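Local coordinates for 4-aminobutyrate transaminase (Acinetobacter baumannii, PDB 6WOP), which probably transfers the amino group of 4-aminobutyrate to 2-oxoglutarate with the help of pyridoxal 5'-phosphate, as a class-III aminotransferase, at residues A[52-55]-A[56-60]; A[319-322]-A[323-326]; A[331-334]-A[335-339]; A[399-402]-A[403-407]. One frame throughout, in Å; residues are numbered along the deposited sequence.

Interaction 1. Residues A[52-55]-A[56-60]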
# COMPACT_ATOMS: atom_id res chain seq x y z
N ALA A 52 25.32 5.99 -21.19
CA ALA A 52 25.13 7.45 -21.10
C ALA A 52 25.85 8.05 -19.90
O ALA A 52 25.58 9.19 -19.52
CB ALA A 52 23.61 7.79 -21.04
N VAL A 53 26.82 7.32 -19.34
CA VAL A 53 27.61 7.80 -18.19
C VAL A 53 28.87 8.52 -18.62
O VAL A 53 29.45 9.28 -17.81
CB VAL A 53 27.95 6.61 -17.26
CG1 VAL A 53 28.82 7.05 -16.08
CG2 VAL A 53 26.63 5.97 -16.71
N LEU A 54 29.30 8.35 -19.86
CA LEU A 54 30.62 8.83 -20.28
C LEU A 54 30.50 9.83 -21.42
O LEU A 54 31.21 9.72 -22.44
CB LEU A 54 31.52 7.63 -20.68
CG LEU A 54 31.57 6.71 -19.44
CD1 LEU A 54 31.98 5.34 -19.88
CD2 LEU A 54 32.58 7.35 -18.43
N ASN A 55 29.66 10.86 -21.24
CA ASN A 55 29.59 11.90 -22.27
C ASN A 55 30.95 12.55 -22.50
O ASN A 55 31.24 12.98 -23.62
CB ASN A 55 28.56 12.96 -21.89
CG ASN A 55 27.10 12.41 -21.98
OD1 ASN A 55 26.84 11.24 -22.47
ND2 ASN A 55 26.15 13.20 -21.44
N THR A 56 31.79 12.62 -21.46
CA THR A 56 33.17 13.13 -21.54
C THR A 56 34.20 12.03 -21.82
O THR A 56 35.40 12.32 -21.84
CB THR A 56 33.53 13.85 -20.21
OG1 THR A 56 33.19 13.06 -19.06
CG2 THR A 56 32.78 15.12 -20.12
N GLY A 57 33.75 10.80 -22.01
CA GLY A 57 34.60 9.69 -22.41
C GLY A 57 35.19 8.97 -21.21
O GLY A 57 35.23 9.49 -20.10
N HIS A 58 35.61 7.72 -21.44
CA HIS A 58 36.33 6.96 -20.41
C HIS A 58 37.62 7.69 -20.04
O HIS A 58 38.43 8.03 -20.91
CB HIS A 58 36.70 5.58 -20.93
CG HIS A 58 35.53 4.66 -21.16
ND1 HIS A 58 35.02 3.84 -20.17
CD2 HIS A 58 34.83 4.39 -22.28
CE1 HIS A 58 34.05 3.09 -20.68
NE2 HIS A 58 33.91 3.41 -21.96
N ARG A 59 37.83 7.90 -18.74
CA ARG A 59 39.10 8.46 -18.25
C ARG A 59 39.48 9.75 -18.98
O ARG A 59 40.62 9.92 -19.42
CB ARG A 59 40.23 7.41 -18.33
CG ARG A 59 40.04 6.19 -17.31
CD ARG A 59 41.01 5.02 -17.62
NE ARG A 59 42.41 5.51 -17.64
CZ ARG A 59 43.20 5.47 -18.71
NH1 ARG A 59 42.77 4.90 -19.85
NH2 ARG A 59 44.42 5.99 -18.62
N HIS A 60 38.51 10.68 -19.10
CA HIS A 60 38.85 11.98 -19.64
C HIS A 60 40.01 12.56 -18.83
O HIS A 60 39.97 12.53 -17.59
CB HIS A 60 37.63 12.91 -19.57
CG HIS A 60 37.84 14.24 -20.19
ND1 HIS A 60 38.60 15.21 -19.58
CD2 HIS A 60 37.40 14.77 -21.36
CE1 HIS A 60 38.62 16.29 -20.36
NE2 HIS A 60 37.88 16.05 -21.42
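L54 meets the second half of this loop twice, with its carbonyl at G57 and with its side chain at H58. L54 O accepts a hydrogen bond from G57 N at 2.8 Å. The L54 side chain, with CG anti to its own carbonyl carbon (chi1 -58°), sends CD1 over one face of the H58 imidazole in a CH-pi contact; the model sets this methyl too close to the ring, so the exact spacing is doubtful. CD2 lies 3.8 Å from G57 O. The backbone bond closes a type I beta turn, L54 to G57, within the loop between helices 49-52 and 61-71. G57 follows the corner with a phi of 90°, a value that a residue without a side chain adopts easily. N55 holds the second place of the turn and directs its amide away from it: OD1 takes a bond from R248 and ND2 gives one to F246 O, so both ends of this buried amide are satisfied. T56, at the third place, packs its side chain on V312 of helix 303-318. Beyond L54 and H58 lies H76 of the second subunit, which packs on both side chains and brings this hydrophobic-aromatic pair to the subunit interface.

Interaction 2. Residues A[319-322]-A[323-326]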
# COMPACT_ATOMS: atom_id res chain seq x y z
N GLU A 319 35.34 22.41 -23.95
CA GLU A 319 35.47 21.65 -25.18
C GLU A 319 34.24 21.76 -26.06
O GLU A 319 34.17 21.09 -27.09
CB GLU A 319 35.78 20.18 -24.82
CG GLU A 319 37.07 20.16 -23.97
CD GLU A 319 37.50 18.78 -23.45
OE1 GLU A 319 36.98 17.77 -23.95
OE2 GLU A 319 38.42 18.74 -22.60
N ASN A 320 33.27 22.61 -25.68
CA ASN A 320 32.10 22.86 -26.52
C ASN A 320 31.38 21.56 -26.86
O ASN A 320 31.07 21.28 -28.02
CB ASN A 320 32.48 23.58 -27.82
CG ASN A 320 33.09 24.92 -27.58
OD1 ASN A 320 32.54 25.75 -26.87
ND2 ASN A 320 34.25 25.15 -28.18
N LEU A 321 31.14 20.75 -25.84
CA LEU A 321 30.56 19.44 -26.09
C LEU A 321 29.06 19.49 -26.39
O LEU A 321 28.57 18.55 -27.03
CB LEU A 321 30.81 18.49 -24.92
CG LEU A 321 32.28 18.13 -24.71
CD1 LEU A 321 32.40 17.06 -23.59
CD2 LEU A 321 33.04 17.70 -25.98
N CYS A 322 28.32 20.53 -25.97
CA CYS A 322 26.96 20.70 -26.50
C CYS A 322 26.99 20.84 -28.02
O CYS A 322 26.24 20.16 -28.74
CB CYS A 322 26.28 21.92 -25.86
SG CYS A 322 25.46 21.48 -24.25
N ASP A 323 27.88 21.70 -28.54
CA ASP A 323 27.99 21.84 -29.99
C ASP A 323 28.43 20.53 -30.65
O ASP A 323 27.91 20.17 -31.71
CB ASP A 323 29.00 22.94 -30.35
CG ASP A 323 28.48 24.33 -30.10
OD1 ASP A 323 27.27 24.58 -30.06
OD2 ASP A 323 29.35 25.19 -29.92
N ARG A 324 29.40 19.83 -30.06
CA ARG A 324 29.81 18.54 -30.61
C ARG A 324 28.64 17.55 -30.64
O ARG A 324 28.51 16.77 -31.59
CB ARG A 324 30.98 17.95 -29.85
CG ARG A 324 32.29 18.59 -30.26
CD ARG A 324 33.46 17.62 -30.38
NE ARG A 324 33.51 16.94 -31.67
CZ ARG A 324 33.72 15.62 -31.82
NH1 ARG A 324 33.87 14.82 -30.72
NH2 ARG A 324 33.70 15.11 -33.08
N ALA A 325 27.80 17.56 -29.59
CA ALA A 325 26.63 16.68 -29.57
C ALA A 325 25.73 16.96 -30.77
O ALA A 325 25.22 16.02 -31.41
CB ALA A 325 25.83 16.88 -28.27
N ASN A 326 25.51 18.24 -31.08
CA ASN A 326 24.67 18.53 -32.24
C ASN A 326 25.33 18.09 -33.54
O ASN A 326 24.66 17.53 -34.43
CB ASN A 326 24.32 20.01 -32.27
CG ASN A 326 23.33 20.36 -31.18
OD1 ASN A 326 22.48 19.54 -30.83
ND2 ASN A 326 23.45 21.56 -30.61
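N320 O receives the amide of R324 at 3.0 Å, with an N-H...O angle of 162°, and with this bond the first turn of helix 321-342 closes. Two further i to i+4 bonds continue the alpha-helical ladder: A325 N to L321 O at 2.9 Å and N326 N to C322 O at 3.1 Å. N320 is the N-cap residue; this helix follows helix 303-318 after a two-residue break, E319 and N320, the second with positive phi, a conformation asparagine tolerates better than most residues. Its side chain makes no capping bond; D323 instead brings a carboxylate to the first turn, where its negative charge should suit the positive end of the helix dipole. The longer polar side chains reach outward: E319 OE2 accepts a hydrogen bond from H60, and R324, bent at its second and third torsions, swings its guanidinium away from the turn so that NH1 reaches I399 O. Packing within the turn is modest. L321 is buried against T398, its CD2 4.4 Å from R324 CB, and the small A325 fits against the loop at L397. C322 packs on A247. On the solvent-facing flank D323 bends back over the N-cap residue, its CB 3.5 Å from N320 O and its OD2 4.1 Å from N320 CB.

Interaction 3. Residues A[331-334]-A[335-339]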
# COMPACT_ATOMS: atom_id res chain seq x y z
N GLU A 331 25.41 14.07 -37.99
CA GLU A 331 26.12 13.17 -38.89
C GLU A 331 25.61 11.75 -38.76
O GLU A 331 25.44 11.03 -39.77
CB GLU A 331 27.63 13.23 -38.61
CG GLU A 331 28.40 12.34 -39.57
CD GLU A 331 29.91 12.46 -39.47
OE1 GLU A 331 30.58 11.75 -40.25
OE2 GLU A 331 30.41 13.25 -38.64
N LEU A 332 25.36 11.31 -37.51
CA LEU A 332 24.72 10.02 -37.33
C LEU A 332 23.31 9.99 -37.95
O LEU A 332 22.92 8.96 -38.53
CB LEU A 332 24.67 9.66 -35.84
CG LEU A 332 23.73 8.50 -35.43
CD1 LEU A 332 24.07 7.22 -36.14
CD2 LEU A 332 23.83 8.25 -33.91
N VAL A 333 22.52 11.06 -37.82
CA VAL A 333 21.17 11.01 -38.39
C VAL A 333 21.24 10.88 -39.92
O VAL A 333 20.51 10.08 -40.52
CB VAL A 333 20.34 12.22 -37.93
CG1 VAL A 333 19.10 12.42 -38.79
CG2 VAL A 333 19.83 12.01 -36.50
N ALA A 334 22.14 11.62 -40.57
CA ALA A 334 22.25 11.49 -42.02
C ALA A 334 22.63 10.07 -42.41
O ALA A 334 22.21 9.58 -43.47
CB ALA A 334 23.27 12.48 -42.57
N THR A 335 23.51 9.41 -41.64
CA THR A 335 23.84 8.01 -41.90
C THR A 335 22.61 7.10 -41.74
O THR A 335 22.40 6.20 -42.55
CB THR A 335 24.96 7.58 -40.95
OG1 THR A 335 26.18 8.10 -41.44
CG2 THR A 335 25.15 6.10 -40.92
N LEU A 336 21.81 7.32 -40.69
CA LEU A 336 20.61 6.51 -40.51
C LEU A 336 19.63 6.73 -41.66
O LEU A 336 18.92 5.79 -42.07
CB LEU A 336 19.96 6.86 -39.18
CG LEU A 336 20.91 6.50 -38.02
CD1 LEU A 336 20.21 6.86 -36.77
CD2 LEU A 336 21.11 5.03 -38.01
N LYS A 337 19.53 7.96 -42.15
CA LYS A 337 18.58 8.15 -43.27
C LYS A 337 19.08 7.49 -44.54
O LYS A 337 18.30 6.93 -45.33
CB LYS A 337 18.35 9.64 -43.50
CG LYS A 337 17.10 10.12 -42.78
CD LYS A 337 17.33 11.41 -42.00
CE LYS A 337 17.02 12.66 -42.86
NZ LYS A 337 16.84 13.89 -41.99
N ASP A 338 20.40 7.45 -44.75
CA ASP A 338 20.95 6.70 -45.88
C ASP A 338 20.69 5.21 -45.73
O ASP A 338 20.33 4.53 -46.70
CB ASP A 338 22.44 6.97 -45.98
CG ASP A 338 23.00 6.54 -47.30
OD1 ASP A 338 22.32 6.78 -48.31
OD2 ASP A 338 24.11 5.98 -47.33
N ILE A 339 20.91 4.67 -44.52
CA ILE A 339 20.58 3.27 -44.24
C ILE A 339 19.11 3.00 -44.53
O ILE A 339 18.75 2.00 -45.15
CB ILE A 339 20.91 2.94 -42.77
CG1 ILE A 339 22.38 2.65 -42.58
CG2 ILE A 339 20.12 1.74 -42.30
CD1 ILE A 339 22.69 2.64 -41.09
O HOH W 1 26.91 10.72 -42.13
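T335, one turn after E331, is tied to it both directly and through water. Four backbone bonds of the i to i+4 kind run through this part of helix 321-342: T335 N to E331 O, L336 N to L332 O, K337 N to V333 O and D338 N to A334 O, the shortest being K337 N to V333 O at 2.8 Å. A water adds to the first, donating to E331 O at 2.8 Å and lying equally close, 2.8 Å, to T335 OG1. The threonine's first torsion (-77°) turns OG1 back toward the preceding turn, where the water sits. The apolar contacts keep to other flanks. L332 CD1 meets L336 CG at 3.7 Å, and V333 CG1 touches CD of K337 at 3.8 Å, the lysine chain, bent at its second and third torsions, crossing the valine at a slant. The buried leucines, four residues apart, share one side of the helix, while A334 and K337 are exposed. L332 packs between F404 and L408 of helix 401-416 and V357 of strand 356-361; L336 lies on V357 and V359 of that strand and on I350 of strand 347-353, which V333 and K337 also reach, at the edge of its sheet within this chain.

Interaction 4. Residues A[399-402]-A[403-407]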
# COMPACT_ATOMS: atom_id res chain seq x y z
N ILE A 399 34.27 11.64 -28.66
CA ILE A 399 34.82 10.62 -29.59
C ILE A 399 35.54 11.31 -30.76
O ILE A 399 35.04 12.31 -31.32
CB ILE A 399 33.68 9.67 -30.07
CG1 ILE A 399 34.29 8.56 -30.94
CG2 ILE A 399 32.59 10.41 -30.88
CD1 ILE A 399 33.29 7.44 -31.23
N PRO A 400 36.74 10.89 -31.15
CA PRO A 400 37.39 11.52 -32.30
C PRO A 400 36.53 11.35 -33.54
O PRO A 400 35.99 10.28 -33.76
CB PRO A 400 38.70 10.74 -32.43
CG PRO A 400 38.99 10.24 -30.97
CD PRO A 400 37.57 9.84 -30.54
N ALA A 401 36.47 12.39 -34.38
CA ALA A 401 35.56 12.37 -35.53
C ALA A 401 35.88 11.19 -36.46
O ALA A 401 34.97 10.55 -37.01
CB ALA A 401 35.66 13.71 -36.27
N GLU A 402 37.17 10.85 -36.60
CA GLU A 402 37.56 9.76 -37.50
C GLU A 402 37.17 8.39 -36.96
O GLU A 402 36.85 7.49 -37.73
CB GLU A 402 39.07 9.82 -37.78
CG GLU A 402 39.97 9.48 -36.60
CD GLU A 402 40.33 10.70 -35.70
OE1 GLU A 402 39.71 11.80 -35.80
OE2 GLU A 402 41.27 10.54 -34.89
N GLN A 403 37.16 8.22 -35.64
CA GLN A 403 36.72 6.97 -35.03
C GLN A 403 35.19 6.86 -35.04
O GLN A 403 34.64 5.78 -35.28
CB GLN A 403 37.25 6.89 -33.61
CG GLN A 403 37.01 5.54 -32.96
CD GLN A 403 37.48 5.47 -31.50
OE1 GLN A 403 37.27 6.38 -30.72
NE2 GLN A 403 38.06 4.35 -31.15
N PHE A 404 34.50 7.98 -34.84
CA PHE A 404 33.05 8.00 -35.00
C PHE A 404 32.65 7.58 -36.42
O PHE A 404 31.73 6.76 -36.61
CB PHE A 404 32.56 9.42 -34.69
CG PHE A 404 31.03 9.63 -34.78
CD1 PHE A 404 30.17 9.11 -33.80
CD2 PHE A 404 30.50 10.49 -35.75
CE1 PHE A 404 28.83 9.38 -33.82
CE2 PHE A 404 29.14 10.76 -35.77
CZ PHE A 404 28.32 10.21 -34.81
N ARG A 405 33.39 8.08 -37.41
CA ARG A 405 33.11 7.76 -38.81
C ARG A 405 33.27 6.26 -39.04
O ARG A 405 32.47 5.64 -39.74
CB ARG A 405 34.03 8.54 -39.74
CG ARG A 405 34.10 10.03 -39.43
CD ARG A 405 33.56 10.86 -40.59
NE ARG A 405 33.41 12.27 -40.23
CZ ARG A 405 34.41 13.14 -40.20
NH1 ARG A 405 35.64 12.75 -40.50
NH2 ARG A 405 34.18 14.40 -39.86
N GLN A 406 34.32 5.68 -38.46
CA GLN A 406 34.55 4.24 -38.57
C GLN A 406 33.41 3.45 -37.96
O GLN A 406 33.02 2.38 -38.48
CB GLN A 406 35.83 3.86 -37.84
CG GLN A 406 36.34 2.45 -38.07
CD GLN A 406 37.65 2.26 -37.38
OE1 GLN A 406 38.25 3.23 -36.93
NE2 GLN A 406 38.08 1.00 -37.21
N GLY A 407 32.91 3.94 -36.82
CA GLY A 407 31.76 3.33 -36.17
C GLY A 407 30.55 3.38 -37.06
O GLY A 407 29.81 2.41 -37.12
O HOH W 2 38.94 5.75 -37.17
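Q403 extends its side chain back beside the ring of P400, the two lying side by side and pointing the same way, with OE1 3.5 Å from P400 CD. The same oxygen lies 3.7 Å from I399 CG1, and the amide's NE2 is held by T35. The backbone N of Q403 makes only a weak bond to P400 O. F404 N gives that oxygen a far straighter one, 2.9 Å and 170°, closing the first turn of helix 401-416, for which P400 is the N-cap residue; a proline suits this place, where its missing N-H costs the helix nothing. F404, its ring carried off by a CG anti to the backbone N (chi1 -178°), still offers CB to I399 CG2 at 3.9 Å, the side chains crossing at about a right angle. A401 CB lies over one face of the R405 guanidinium, whose NE is in a salt bridge with E331. Q406 N continues the ladder to E402 O at 3.2 Å, and Q406 OE1 takes a hydrogen bond from a water at 2.6 Å that also donates weakly to E402 O. Buried I399 and F404 thus give the helix start an apolar side, while side chains and solvent tie the polar one.

Three direct links join the four sites into a chain. Interaction 1 meets interaction 2 where H60 NE2 lies 3.0 Å from E319 OE2, probably a hydrogen bond, and T56 CG2 packs on L321 CD1. Interaction 2 reaches interaction 4 through R324 NH1 and I399 O, 2.8 Å apart and again a probable hydrogen bond. Interaction 4 is tied to interaction 3 by the salt bridge of R405 NE to E331 OE1, 2.9 Å, beside the packing of F404 on L332. Interactions 2 and 3 share helix 321-342, their centres about 19 Å apart; helix 401-416, bonded to R324 through I399 just ahead of it and to E331 through R405, runs beside both. Interaction 1 alone borders the second subunit.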